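Local coordinates for protein geranylgeranyl pyrophosphate synthase (Corynebacterium glutamicum, PDB 3QQV) that probably joins allylic and homoallylic prenyl diphosphates into longer isoprenoid chains, with magnesium ions holding the allylic diphosphate, as other FPP/GGPP synthases do, at residues I65-A70 / S96-Q101; V24-L29 / V58-K63; R125-D130 / E141-S146; L105-I110 / V147-G152. All coordinates share one frame; numbering follows the deposited sequence.

Contacts 1 and 4 are wholly buried and share helix 97-111, whose earlier part meets helix 65-76 and whose later part meets helix 140-164. Each has its own dimethylallyl diphosphate, but the chemistry differs: in contact 1 arginine and glutamine N-H groups hold the diphosphate, in contact 4 two magnesium ions, themselves held by an aspartate, bind it. Contact 2 touches contact 1 by apolar packing and reaches the same diphosphate through Lys63, while its outer end is exposed. Contact 3, the farthest from the chain centre, trades ligand chemistry for a salt-bridge network at a partly buried edge; it packs on contact 4 through valines and isoleucine, and both touch the second subunit.

Contact 1 (I65-A70 / S96-Q101). With DMA (dimethylallyl diphosphate), chain D.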
# COMPACT_ATOMS: atom_id res chain seq x y z
N ILE A 65 -12.36 16.86 0.05
CA ILE A 65 -12.33 17.51 -1.26
C ILE A 65 -12.47 16.51 -2.42
O ILE A 65 -13.20 16.78 -3.38
CB ILE A 65 -11.09 18.48 -1.42
CG1 ILE A 65 -11.29 19.44 -2.59
CG2 ILE A 65 -9.77 17.74 -1.56
CD1 ILE A 65 -12.14 20.67 -2.26
N ARG A 66 -11.82 15.36 -2.30
CA ARG A 66 -11.86 14.36 -3.36
C ARG A 66 -13.23 13.69 -3.56
O ARG A 66 -13.69 13.64 -4.69
CB ARG A 66 -10.70 13.36 -3.23
CG ARG A 66 -9.36 14.03 -3.38
CD ARG A 66 -8.22 13.24 -2.76
NE ARG A 66 -6.99 14.01 -2.75
CZ ARG A 66 -6.66 14.91 -1.83
NH1 ARG A 66 -7.49 15.15 -0.81
NH2 ARG A 66 -5.52 15.57 -1.92
N PRO A 67 -13.91 13.24 -2.47
CA PRO A 67 -15.30 12.78 -2.64
C PRO A 67 -16.24 13.87 -3.14
O PRO A 67 -17.17 13.56 -3.88
CB PRO A 67 -15.72 12.38 -1.22
CG PRO A 67 -14.46 12.03 -0.54
CD PRO A 67 -13.43 12.97 -1.10
N LEU A 68 -16.00 15.12 -2.74
CA LEU A 68 -16.78 16.28 -3.20
C LEU A 68 -16.72 16.43 -4.70
O LEU A 68 -17.76 16.53 -5.36
CB LEU A 68 -16.29 17.57 -2.54
CG LEU A 68 -17.04 18.11 -1.32
CD1 LEU A 68 -16.25 19.27 -0.70
CD2 LEU A 68 -18.44 18.57 -1.72
N TYR A 69 -15.49 16.41 -5.24
CA TYR A 69 -15.30 16.48 -6.68
C TYR A 69 -15.85 15.27 -7.44
O TYR A 69 -16.41 15.44 -8.53
CB TYR A 69 -13.83 16.72 -7.03
CG TYR A 69 -13.47 18.19 -7.02
CD1 TYR A 69 -12.52 18.68 -6.13
CD2 TYR A 69 -14.10 19.09 -7.88
CE1 TYR A 69 -12.20 20.03 -6.10
CE2 TYR A 69 -13.76 20.44 -7.88
CZ TYR A 69 -12.81 20.90 -6.99
OH TYR A 69 -12.48 22.24 -6.96
N ALA A 70 -15.74 14.07 -6.87
CA ALA A 70 -16.37 12.90 -7.48
C ALA A 70 -17.89 13.06 -7.56
O ALA A 70 -18.50 12.74 -8.58
CB ALA A 70 -16.01 11.61 -6.75
N SER A 96 -14.85 6.26 -0.97
CA SER A 96 -13.64 5.39 -1.06
C SER A 96 -12.32 6.15 -1.28
O SER A 96 -11.25 5.67 -0.88
CB SER A 96 -13.80 4.33 -2.16
OG SER A 96 -13.66 4.91 -3.44
N LEU A 97 -12.40 7.34 -1.89
CA LEU A 97 -11.21 8.16 -2.13
C LEU A 97 -10.51 8.60 -0.85
O LEU A 97 -9.29 8.86 -0.84
CB LEU A 97 -11.56 9.37 -3.01
CG LEU A 97 -12.28 9.05 -4.33
CD1 LEU A 97 -12.78 10.32 -5.02
CD2 LEU A 97 -11.36 8.30 -5.25
N GLU A 98 -11.28 8.68 0.24
CA GLU A 98 -10.72 8.99 1.56
C GLU A 98 -9.76 7.91 2.08
O GLU A 98 -8.84 8.21 2.85
CB GLU A 98 -11.83 9.28 2.58
CG GLU A 98 -12.52 10.63 2.37
CD GLU A 98 -11.53 11.79 2.30
OE1 GLU A 98 -11.00 12.22 3.35
OE2 GLU A 98 -11.29 12.30 1.18
N PHE A 99 -9.97 6.67 1.66
CA PHE A 99 -9.05 5.59 2.01
C PHE A 99 -7.73 5.67 1.23
O PHE A 99 -6.66 5.38 1.77
CB PHE A 99 -9.72 4.23 1.85
CG PHE A 99 -10.57 3.84 3.00
CD1 PHE A 99 -10.06 3.83 4.30
CD2 PHE A 99 -11.89 3.46 2.79
CE1 PHE A 99 -10.86 3.45 5.37
CE2 PHE A 99 -12.69 3.08 3.86
CZ PHE A 99 -12.19 3.08 5.15
N ILE A 100 -7.80 6.11 -0.03
CA ILE A 100 -6.58 6.40 -0.79
C ILE A 100 -5.81 7.56 -0.17
O ILE A 100 -4.58 7.50 -0.02
CB ILE A 100 -6.88 6.71 -2.27
CG1 ILE A 100 -7.54 5.50 -2.92
CG2 ILE A 100 -5.59 7.04 -3.03
CD1 ILE A 100 -8.26 5.81 -4.18
N GLN A 101 -6.55 8.61 0.19
CA GLN A 101 -5.99 9.75 0.90
C GLN A 101 -5.31 9.34 2.19
O GLN A 101 -4.19 9.75 2.45
CB GLN A 101 -7.07 10.83 1.15
CG GLN A 101 -6.59 12.06 1.93
CD GLN A 101 -5.69 13.01 1.14
OE1 GLN A 101 -5.02 12.62 0.19
NE2 GLN A 101 -5.68 14.28 1.55
C1 DMA D . -3.45 17.02 1.01
O1 DMA D . -4.76 17.34 0.58
C2 DMA D . -2.52 18.04 0.46
C3 DMA D . -2.03 17.94 -0.76
C4 DMA D . -2.39 16.81 -1.63
C5 DMA D . -1.13 19.01 -1.25
PA DMA D . -5.86 17.91 1.54
O1A DMA D . -7.12 17.73 0.82
O2A DMA D . -5.38 19.26 1.82
O3A DMA D . -5.83 17.02 2.87
PB DMA D . -6.99 16.69 3.88
O1B DMA D . -6.35 16.84 5.17
O2B DMA D . -7.39 15.30 3.60
O3B DMA D . -8.10 17.60 3.61
O HOH W 1 -10.14 14.58 0.10
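Two donors, Arg66 NH1 and Gln101 NE2, sit only 3.1 Å apart without bonding to each other, because both are drawn to the same dimethylallyl diphosphate. Gln101 OE1 lies over the centre of one guanidinium face, with the amide turned 35° from the guanidinium plane, and the hydroxyl of Tyr219 binds this oxygen as well. The guanidinium thus keeps its edge for the ligand: NH1 gives a bond to O1A and NH2 one to O1, the latter nearly straight at 167°. Gln101 NE2 reaches the other phosphate, bonding O2B at 2.9 Å. A bend at chi2 (73°) turns the glutamine amide toward both arginine and diphosphate. One water ties the helices together, accepting from Arg66 N and NH1 and donating to Glu98 OE2, whose carboxylate is also paired with Arg64. The same OE2 lies 3.2 Å from Pro67 CD. Farther along the seam, away from the ligand, Leu97 CD1 packs on Ala70 CB at 3.9 Å, small and branched apolar groups suiting a fully buried seam. Helices 65-76 and 97-111 run nearly antiparallel here, with helix 205-231 beside Arg66 and helix 170-199 against Leu97.

Contact 2 (V24-L29 / V58-K63); sequences VVRDRL and VLNGGK. With DMA (dimethylallyl diphosphate), chain D.
The guanidinium of Arg26 has Leu59 CB over one face, 3.9 Å above the plane and displaced from its centre, while Asn60 OD1 stands near its plane at the edge, 4.0 Å from NH2. That separation is too long for a hydrogen bond, and the amide and guanidinium planes are 40° apart, although the two side chains lie alongside and point the same way. The polar link is Arg26 NE to Leu59 O, weak at 3.1 Å because the N-H approaches at only 125°. With CG anti to the backbone N (chi1 -157°) and the chain then extended, arginine can lay its methylenes past this carbonyl near the end of helix 45-59. Such a long residue suits the exposed edge of the contact, where its aliphatic part packs and its charged group lies at the margin. Leucine and valine fill the buried side: Leu29 CB meets Leu59 CD2 at 3.8 Å, and Leu29 CD1 meets Val58 CG1 at 3.7 Å.

From Asn60 the chain leaves the helix for a glycine-rich turn. Gly62 brings its CA within 3.3 Å of diphosphate O3B; the bare CA allows this closeness, since a CB would fall onto O3B. Lys63 then offers weak bonds from its N to O3B and from NZ to O2A. Helix 21-43 covers the end of helix 45-59, with helix 97-111 packed against Leu29 and Val58.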
# COMPACT_ATOMS: atom_id res chain seq x y z
N VAL A 24 -21.89 13.35 5.09
CA VAL A 24 -22.38 12.18 4.37
C VAL A 24 -21.20 11.22 4.12
O VAL A 24 -21.35 10.00 4.29
CB VAL A 24 -23.09 12.57 3.06
CG1 VAL A 24 -23.45 11.36 2.22
CG2 VAL A 24 -24.33 13.41 3.36
N VAL A 25 -20.05 11.78 3.76
CA VAL A 25 -18.81 11.03 3.56
C VAL A 25 -18.42 10.28 4.84
O VAL A 25 -18.13 9.09 4.80
CB VAL A 25 -17.67 11.95 3.07
CG1 VAL A 25 -16.31 11.21 3.02
CG2 VAL A 25 -18.02 12.48 1.71
N ARG A 26 -18.46 10.99 5.97
CA ARG A 26 -18.17 10.41 7.28
C ARG A 26 -19.11 9.25 7.62
O ARG A 26 -18.67 8.26 8.18
CB ARG A 26 -18.21 11.47 8.37
CG ARG A 26 -17.42 11.11 9.63
CD ARG A 26 -17.74 12.06 10.78
NE ARG A 26 -16.92 11.82 11.97
CZ ARG A 26 -17.22 10.95 12.94
NH1 ARG A 26 -18.32 10.21 12.88
NH2 ARG A 26 -16.40 10.82 13.98
N ASP A 27 -20.39 9.38 7.25
CA ASP A 27 -21.37 8.31 7.42
C ASP A 27 -21.12 7.06 6.59
O ASP A 27 -21.37 5.94 7.06
CB ASP A 27 -22.78 8.80 7.11
CG ASP A 27 -23.45 9.43 8.30
OD1 ASP A 27 -22.96 9.19 9.43
OD2 ASP A 27 -24.45 10.15 8.11
N ARG A 28 -20.65 7.25 5.37
CA ARG A 28 -20.35 6.13 4.49
C ARG A 28 -19.12 5.40 5.02
O ARG A 28 -19.09 4.17 5.05
CB ARG A 28 -20.15 6.59 3.04
CG ARG A 28 -21.33 7.36 2.39
CD ARG A 28 -22.71 6.75 2.67
NE ARG A 28 -22.84 5.39 2.18
CZ ARG A 28 -23.81 4.55 2.52
NH1 ARG A 28 -24.76 4.93 3.36
NH2 ARG A 28 -23.82 3.31 2.02
N LEU A 29 -18.13 6.18 5.46
CA LEU A 29 -16.90 5.66 6.04
C LEU A 29 -17.10 4.91 7.36
O LEU A 29 -16.46 3.88 7.60
CB LEU A 29 -15.87 6.79 6.21
CG LEU A 29 -15.30 7.38 4.91
CD1 LEU A 29 -14.46 8.60 5.22
CD2 LEU A 29 -14.51 6.34 4.08
N VAL A 58 -9.05 8.56 9.65
CA VAL A 58 -9.98 8.65 8.53
C VAL A 58 -11.26 9.42 8.92
O VAL A 58 -11.72 10.29 8.16
CB VAL A 58 -10.31 7.22 7.98
CG1 VAL A 58 -11.45 7.25 7.00
CG2 VAL A 58 -9.10 6.63 7.32
N LEU A 59 -11.82 9.11 10.09
CA LEU A 59 -13.09 9.71 10.52
C LEU A 59 -13.02 11.17 10.96
O LEU A 59 -14.00 11.89 10.85
CB LEU A 59 -13.77 8.86 11.60
CG LEU A 59 -14.31 7.51 11.15
CD1 LEU A 59 -15.25 6.92 12.21
CD2 LEU A 59 -15.00 7.62 9.79
N ASN A 60 -11.86 11.59 11.47
CA ASN A 60 -11.63 12.99 11.80
C ASN A 60 -10.86 13.67 10.66
O ASN A 60 -9.82 14.29 10.88
CB ASN A 60 -10.89 13.13 13.13
CG ASN A 60 -11.52 12.29 14.24
OD1 ASN A 60 -12.73 12.34 14.46
ND2 ASN A 60 -10.70 11.51 14.93
N GLY A 61 -11.40 13.54 9.46
CA GLY A 61 -10.68 13.88 8.24
C GLY A 61 -10.67 15.35 7.90
O GLY A 61 -11.15 16.18 8.68
N GLY A 62 -10.13 15.66 6.73
CA GLY A 62 -10.04 17.04 6.25
C GLY A 62 -11.35 17.57 5.70
O GLY A 62 -12.41 17.44 6.32
N LYS A 63 -11.27 18.16 4.51
CA LYS A 63 -12.40 18.85 3.89
C LYS A 63 -13.24 17.91 3.03
O LYS A 63 -14.33 18.28 2.57
CB LYS A 63 -11.91 20.05 3.06
CG LYS A 63 -11.15 21.13 3.85
CD LYS A 63 -9.62 20.99 3.74
CE LYS A 63 -9.07 21.63 2.47
NZ LYS A 63 -7.60 21.45 2.33
C1 DMA D . -3.45 17.02 1.01
O1 DMA D . -4.76 17.34 0.58
C2 DMA D . -2.52 18.04 0.46
C3 DMA D . -2.03 17.94 -0.76
C4 DMA D . -2.39 16.81 -1.63
C5 DMA D . -1.13 19.01 -1.25
PA DMA D . -5.86 17.91 1.54
O1A DMA D . -7.12 17.73 0.82
O2A DMA D . -5.38 19.26 1.82
O3A DMA D . -5.83 17.02 2.87
PB DMA D . -6.99 16.69 3.88
O1B DMA D . -6.35 16.84 5.17
O2B DMA D . -7.39 15.30 3.60
O3B DMA D . -8.10 17.60 3.61

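Contact 3 (R125-D130 / E141-S146)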
# COMPACT_ATOMS: atom_id res chain seq x y z
N ARG A 125 3.69 8.84 14.81
CA ARG A 125 3.98 9.51 16.08
C ARG A 125 3.02 9.08 17.18
O ARG A 125 3.43 8.92 18.32
CB ARG A 125 3.99 11.03 15.95
CG ARG A 125 5.23 11.62 15.28
CD ARG A 125 6.53 11.15 15.93
NE ARG A 125 7.69 11.80 15.33
CZ ARG A 125 8.96 11.40 15.47
NH1 ARG A 125 9.25 10.33 16.20
NH2 ARG A 125 9.93 12.08 14.88
N ALA A 126 1.76 8.88 16.81
CA ALA A 126 0.72 8.48 17.76
C ALA A 126 0.85 7.02 18.20
O ALA A 126 0.60 6.70 19.37
CB ALA A 126 -0.67 8.74 17.18
N VAL A 127 1.25 6.15 17.27
CA VAL A 127 1.53 4.74 17.58
C VAL A 127 2.78 4.60 18.47
O VAL A 127 2.82 3.76 19.38
CB VAL A 127 1.62 3.86 16.28
CG1 VAL A 127 2.13 2.45 16.58
CG2 VAL A 127 0.26 3.77 15.60
N GLU A 128 3.78 5.45 18.21
CA GLU A 128 4.99 5.56 19.04
C GLU A 128 4.69 5.90 20.51
O GLU A 128 5.32 5.37 21.42
CB GLU A 128 5.94 6.60 18.44
CG GLU A 128 7.32 6.68 19.08
CD GLU A 128 8.24 7.66 18.37
OE1 GLU A 128 8.02 7.94 17.17
OE2 GLU A 128 9.20 8.13 19.01
N ALA A 129 3.70 6.77 20.71
CA ALA A 129 3.26 7.19 22.05
C ALA A 129 2.38 6.16 22.77
O ALA A 129 2.16 6.27 23.98
CB ALA A 129 2.55 8.55 21.97
N ASP A 130 1.87 5.18 22.02
CA ASP A 130 1.16 4.04 22.61
C ASP A 130 2.12 3.01 23.18
O ASP A 130 1.78 2.27 24.10
CB ASP A 130 0.25 3.38 21.57
CG ASP A 130 -1.21 3.72 21.78
OD1 ASP A 130 -1.80 3.26 22.77
OD2 ASP A 130 -1.78 4.45 20.93
N GLU A 141 9.90 4.11 17.94
CA GLU A 141 9.90 4.95 16.74
C GLU A 141 9.82 4.13 15.46
O GLU A 141 9.07 4.47 14.54
CB GLU A 141 11.14 5.85 16.72
CG GLU A 141 11.02 7.03 15.76
CD GLU A 141 12.23 7.93 15.79
OE1 GLU A 141 12.17 8.99 16.45
OE2 GLU A 141 13.25 7.58 15.15
N HIS A 142 10.59 3.04 15.41
CA HIS A 142 10.57 2.11 14.29
C HIS A 142 9.26 1.31 14.28
O HIS A 142 8.74 0.99 13.21
CB HIS A 142 11.78 1.17 14.35
CG HIS A 142 12.10 0.51 13.04
ND1 HIS A 142 11.58 -0.72 12.68
CD2 HIS A 142 12.89 0.90 12.01
CE1 HIS A 142 12.04 -1.06 11.49
NE2 HIS A 142 12.83 -0.09 11.06
N PHE A 143 8.73 1.02 15.47
CA PHE A 143 7.45 0.32 15.62
C PHE A 143 6.27 1.17 15.13
O PHE A 143 5.33 0.64 14.53
CB PHE A 143 7.24 -0.09 17.09
CG PHE A 143 5.90 -0.75 17.36
CD1 PHE A 143 5.62 -2.02 16.86
CD2 PHE A 143 4.94 -0.11 18.14
CE1 PHE A 143 4.39 -2.64 17.12
CE2 PHE A 143 3.70 -0.72 18.41
CZ PHE A 143 3.43 -1.99 17.91
N GLY A 144 6.32 2.47 15.40
CA GLY A 144 5.31 3.42 14.95
C GLY A 144 5.27 3.49 13.43
O GLY A 144 4.19 3.41 12.83
N VAL A 145 6.45 3.63 12.83
CA VAL A 145 6.64 3.58 11.38
C VAL A 145 6.13 2.24 10.80
O VAL A 145 5.40 2.23 9.80
CB VAL A 145 8.13 3.84 11.02
CG1 VAL A 145 8.46 3.40 9.59
CG2 VAL A 145 8.48 5.31 11.22
N SER A 146 6.48 1.13 11.46
CA SER A 146 6.06 -0.22 11.06
C SER A 146 4.55 -0.41 11.00
O SER A 146 4.03 -0.83 9.97
CB SER A 146 6.69 -1.29 11.97
OG SER A 146 8.07 -1.47 11.66
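Glu128 and Gly144 bring their backbones to a CA-CA distance of 4.6 Å, where helix 123-128 runs against the early part of helix 140-164. Glycine suits this point, since a CB on residue 144 would lie tight against Glu128 N; its bare CA also receives Val127 CG1 at 3.7 Å. The same methyl touches Phe143 CE2 at 4.0 Å, coming obliquely to the ring. On the outer side a salt-bridge network joins the segments. Arg125 NH1 donates to Glu128 OE1 at 2.9 Å, meeting its syn side, and to Glu141 OE1 at 3.2 Å, on the anti side, tilted well out of the carboxylate plane, though the N-H points almost straight at it (169°). Both oxygens lie close to the guanidinium plane, so one nitrogen bridges two acids. Glu128 and Glu141 run side by side, extended beyond CG, with Glu128 OE1 3.4 Å from Glu141 CG; the shared arginine probably offsets the repulsion between their carboxylates. A bend at chi2 (-53°) swings the guanidinium to the side where the two glutamates lie, while its NE pairs with Asp115. Inward, Val127 packs on Val147 farther along helix 140-164, and Phe143 meets Tyr196 of the second subunit edge-to-face.

Contact 4 (L105-I110 / V147-G152); sequences LIHDDI and VSILAG. With MG (magnesium ion), chain B; MG (magnesium ion), chain C; DMA (dimethylallyl diphosphate), chain E.
Ile106 presses its CG2 methyl against the second helix, 3.2 Å from Ser148 O and 3.8 Å from Ser148 CB, while its CD1 extends toward Ala151. His107 follows with the polar link: NE2 donates to Ile149 O at 2.8 Å, in the carbonyl plane and on a lone pair, with the acceptor near the imidazole plane. Gly152 CA lies 3.4 Å from the same nitrogen, and any CB there would collide with it, so glycine fits the spot. The other ring nitrogen, ND1, bonds Asp153 of the second subunit, and these two bonds fix the ring's rotation at the dimer interface. Asp108 points from the opposite side of the helix. It belongs to a DDxxD motif, the aspartate-rich signature of trans-prenyltransferases, and its carboxylate bridges two magnesium ions, OD1 binding one at 2.1 Å and OD2 the other at 2.3 Å; chi1 of -170° swings it away from the backbone N, toward the metals. Diphosphate O1A ligates both, and Asp112 helps complete the site. Asp109 works in the second shell, its OD2 accepting from a magnesium-bound water and pairing with Arg117. Ile110 returns to the seam, its CD1 touching both Ser148 CB and Ile149 CG1 (3.7 and 3.9 Å).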
# COMPACT_ATOMS: atom_id res chain seq x y z
N LEU A 105 -1.43 9.96 2.87
CA LEU A 105 -1.02 10.85 3.96
C LEU A 105 -0.19 10.14 5.03
O LEU A 105 0.85 10.65 5.44
CB LEU A 105 -2.22 11.58 4.59
CG LEU A 105 -3.00 12.55 3.69
CD1 LEU A 105 -4.03 13.31 4.51
CD2 LEU A 105 -2.09 13.51 2.95
N ILE A 106 -0.65 8.96 5.47
CA ILE A 106 0.08 8.16 6.46
C ILE A 106 1.50 7.82 5.98
O ILE A 106 2.46 7.96 6.74
CB ILE A 106 -0.68 6.87 6.82
CG1 ILE A 106 -1.95 7.20 7.60
CG2 ILE A 106 0.18 5.95 7.66
CD1 ILE A 106 -2.85 6.01 7.88
N HIS A 107 1.63 7.41 4.72
CA HIS A 107 2.93 7.07 4.15
C HIS A 107 3.78 8.29 3.85
O HIS A 107 5.00 8.28 4.07
CB HIS A 107 2.77 6.20 2.90
CG HIS A 107 2.33 4.80 3.19
ND1 HIS A 107 2.24 3.84 2.21
CD2 HIS A 107 1.95 4.20 4.34
CE1 HIS A 107 1.83 2.70 2.75
NE2 HIS A 107 1.65 2.90 4.05
N ASP A 108 3.14 9.35 3.36
CA ASP A 108 3.80 10.64 3.13
C ASP A 108 4.43 11.20 4.40
O ASP A 108 5.53 11.75 4.35
CB ASP A 108 2.80 11.66 2.58
CG ASP A 108 3.46 12.92 2.10
OD1 ASP A 108 3.31 13.95 2.79
OD2 ASP A 108 4.11 12.89 1.03
N ASP A 109 3.73 11.04 5.52
CA ASP A 109 4.18 11.55 6.81
C ASP A 109 5.37 10.79 7.37
O ASP A 109 6.19 11.37 8.08
CB ASP A 109 3.04 11.61 7.82
CG ASP A 109 2.05 12.75 7.54
OD1 ASP A 109 0.89 12.63 7.97
OD2 ASP A 109 2.43 13.76 6.89
N ILE A 110 5.46 9.49 7.06
CA ILE A 110 6.65 8.69 7.38
C ILE A 110 7.84 9.20 6.56
O ILE A 110 8.90 9.49 7.11
CB ILE A 110 6.43 7.18 7.11
CG1 ILE A 110 5.35 6.61 8.03
CG2 ILE A 110 7.72 6.39 7.30
CD1 ILE A 110 4.73 5.33 7.50
N VAL A 147 3.86 -0.10 12.09
CA VAL A 147 2.39 -0.17 12.14
C VAL A 147 1.75 0.76 11.09
O VAL A 147 0.73 0.42 10.51
CB VAL A 147 1.86 0.15 13.56
CG1 VAL A 147 0.33 0.25 13.59
CG2 VAL A 147 2.32 -0.91 14.54
N SER A 148 2.40 1.89 10.82
CA SER A 148 1.84 2.90 9.92
C SER A 148 1.98 2.54 8.45
O SER A 148 1.10 2.88 7.65
CB SER A 148 2.46 4.28 10.19
OG SER A 148 2.02 4.76 11.45
N ILE A 149 3.07 1.88 8.10
CA ILE A 149 3.22 1.30 6.77
C ILE A 149 2.04 0.35 6.49
O ILE A 149 1.37 0.49 5.48
CB ILE A 149 4.59 0.61 6.57
CG1 ILE A 149 5.71 1.65 6.56
CG2 ILE A 149 4.63 -0.14 5.26
CD1 ILE A 149 7.11 1.07 6.66
N LEU A 150 1.77 -0.55 7.44
CA LEU A 150 0.67 -1.51 7.33
C LEU A 150 -0.72 -0.88 7.43
O LEU A 150 -1.67 -1.35 6.79
CB LEU A 150 0.83 -2.64 8.36
CG LEU A 150 2.05 -3.55 8.21
CD1 LEU A 150 2.21 -4.43 9.43
CD2 LEU A 150 1.96 -4.41 6.95
N ALA A 151 -0.85 0.17 8.25
CA ALA A 151 -2.11 0.91 8.37
C ALA A 151 -2.47 1.55 7.03
O ALA A 151 -3.61 1.49 6.61
CB ALA A 151 -2.04 1.96 9.48
N GLY A 152 -1.47 2.13 6.37
CA GLY A 152 -1.63 2.67 5.02
C GLY A 152 -1.98 1.62 3.98
O GLY A 152 -2.81 1.88 3.10
MG MG B . 5.32 14.76 0.57
MG MG C . 4.01 15.87 3.45
C1 DMA E . 0.95 14.82 0.45
O1 DMA E . 2.23 15.25 0.01
C2 DMA E . 0.65 13.49 -0.21
C3 DMA E . 0.04 13.48 -1.39
C4 DMA E . -0.29 14.76 -2.05
C5 DMA E . -0.28 12.22 -2.10
PA DMA E . 2.85 16.60 0.54
O1A DMA E . 3.88 16.25 1.55
O2A DMA E . 3.10 17.37 -0.69
O3A DMA E . 1.53 17.16 1.19
PB DMA E . 1.52 17.59 2.69
O1B DMA E . 0.07 17.77 2.93
O2B DMA E . 2.29 18.84 2.67
O3B DMA E . 2.22 16.58 3.46
O HOH W 2 4.00 15.09 5.27
O HOH W 3 4.83 14.81 -1.26
O HOH W 4 7.13 16.08 0.41
O HOH W 5 5.30 18.06 3.12